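Local coordinates for protein alpha-L-arabinofuranosidase B (Aspergillus kawachii, PDB 6SXT) that hydrolyses terminal non-reducing alpha-L-arabinofuranosyl residues from arabinoxylan, arabinan and arabinogalactan, helping to break down plant hemicellulose, at residues A[306-309]-A[310-314]. Residues are numbered along the deposited sequence; the frame is centred on the assembly and turned at random.
Sequences NSVQ and ENIVA
Val308 O receives the amide of Ile312: N to O is 2.9 Å, with an N-H...O angle of 164°. The side chain of Ile312 packs against the same carbonyl, its CG1 lying 3.4 Å from Val308 O. With CG1 set beside its own backbone N (chi1 -66°), Ile312 runs back along the helix, and its CD1 meets Val308 CG1 at 3.9 Å, the two side chains crossing at a slant. Both residues are buried, and both lie on Tyr148 of strand 145-152, where Val150 adds to the bed under Ile312.

One residue further on, Val313 N bonds to Gln309 O at 3.0 Å, the straightest of the four bonds, at 169°. Val313 CG2 sits close to that oxygen too, 3.4 Å from Gln309 O, while the bent chain of Gln309 brings its amide end over towards the same methyl. Glu310 N and Asn311 N bond in turn to Asn306 O and Ser307 O. The polar ends of two side chains serve other parts of the fold, Asn306 OD1 accepting from Arg242 and Asn311 OD1 from Arg23. Val308 also touches Ile7 and Tyr8 of helix 4-10.

These successive i to i+4 bonds, with an apolar i, i+4 pair turned inward, are those of an amphipathic alpha-helix, here helix 302-315, packed against the beta-sheet of the concanavalin-clan catalytic domain.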
loop_
_atom_site.group_PDB
_atom_site.type_symbol
_atom_site.label_atom_id
_atom_site.label_comp_id
_atom_site.label_asym_id
_atom_site.label_seq_id
_atom_site.Cartn_x
_atom_site.Cartn_y
_atom_site.Cartn_z
ATOM N N ASN A 306 12.014 -21.582 6.908
ATOM C CA ASN A 306 11.855 -21.444 8.361
ATOM C C ASN A 306 12.941 -20.500 8.909
ATOM O O ASN A 306 12.629 -19.725 9.797
ATOM C CB ASN A 306 11.946 -22.808 9.034
ATOM C CG ASN A 306 10.780 -23.733 8.704
ATOM O OD1 ASN A 306 9.705 -23.291 8.275
ATOM N ND2 ASN A 306 10.993 -25.048 8.958
ATOM N N SER A 307 14.143 -20.599 8.397
ATOM C CA SER A 307 15.272 -19.740 8.845
ATOM C C SER A 307 14.953 -18.295 8.447
ATOM O O SER A 307 15.242 -17.372 9.212
ATOM C CB SER A 307 16.599 -20.193 8.314
ATOM O OG SER A 307 16.958 -21.422 8.976
ATOM N N VAL A 308 14.464 -18.098 7.226
ATOM C CA VAL A 308 14.028 -16.742 6.771
ATOM C C VAL A 308 12.963 -16.185 7.713
ATOM O O VAL A 308 13.028 -15.020 8.137
ATOM C CB VAL A 308 13.536 -16.793 5.319
ATOM C CG1 VAL A 308 12.885 -15.472 4.924
ATOM C CG2 VAL A 308 14.688 -17.129 4.394
ATOM N N GLN A 309 11.951 -16.986 8.085
ATOM C CA GLN A 309 10.868 -16.544 8.981
ATOM C C GLN A 309 11.437 -16.176 10.363
ATOM O O GLN A 309 11.030 -15.172 10.902
ATOM C CB GLN A 309 9.758 -17.593 9.060
ATOM C CG GLN A 309 8.812 -17.386 10.205
ATOM C CD GLN A 309 7.949 -16.156 10.181
ATOM O OE1 GLN A 309 7.250 -15.846 11.176
ATOM N NE2 GLN A 309 7.911 -15.508 9.061
ATOM N N GLU A 310 12.425 -16.943 10.848
ATOM C CA GLU A 310 13.079 -16.617 12.143
ATOM C C GLU A 310 13.769 -15.247 12.033
ATOM O O GLU A 310 13.647 -14.442 12.964
ATOM C CB GLU A 310 14.074 -17.722 12.475
ATOM C CG GLU A 310 14.717 -17.538 13.819
ATOM C CD GLU A 310 15.587 -18.725 14.257
ATOM O OE1 GLU A 310 15.876 -19.604 13.403
ATOM O OE2 GLU A 310 15.975 -18.741 15.431
ATOM N N ASN A 311 14.370 -14.961 10.897
ATOM C CA ASN A 311 15.038 -13.674 10.626
ATOM C C ASN A 311 13.987 -12.560 10.631
ATOM O O ASN A 311 14.229 -11.497 11.227
ATOM C CB ASN A 311 15.845 -13.787 9.364
ATOM C CG ASN A 311 16.509 -12.484 9.011
ATOM O OD1 ASN A 311 15.842 -11.565 8.509
ATOM N ND2 ASN A 311 17.786 -12.370 9.343
ATOM N N ILE A 312 12.878 -12.742 9.916
ATOM C CA ILE A 312 11.781 -11.747 9.871
ATOM C C ILE A 312 11.294 -11.440 11.275
ATOM O O ILE A 312 11.169 -10.277 11.646
ATOM C CB ILE A 312 10.676 -12.242 8.928
ATOM C CG1 ILE A 312 11.162 -12.303 7.497
ATOM C CG2 ILE A 312 9.493 -11.315 9.063
ATOM C CD1 ILE A 312 10.245 -13.109 6.594
ATOM N N VAL A 313 11.021 -12.452 12.075
ATOM C CA VAL A 313 10.542 -12.273 13.456
ATOM C C VAL A 313 11.599 -11.447 14.217
ATOM O O VAL A 313 11.215 -10.506 14.956
ATOM C CB VAL A 313 10.255 -13.621 14.137
ATOM C CG1 VAL A 313 10.030 -13.453 15.629
ATOM C CG2 VAL A 313 9.031 -14.273 13.500
ATOM N N ALA A 314 12.852 -11.739 14.023
ATOM C CA ALA A 314 13.912 -10.996 14.766
ATOM C C ALA A 314 14.024 -9.556 14.288
ATOM O O ALA A 314 14.586 -8.724 15.043
ATOM C CB ALA A 314 15.228 -11.716 14.659
#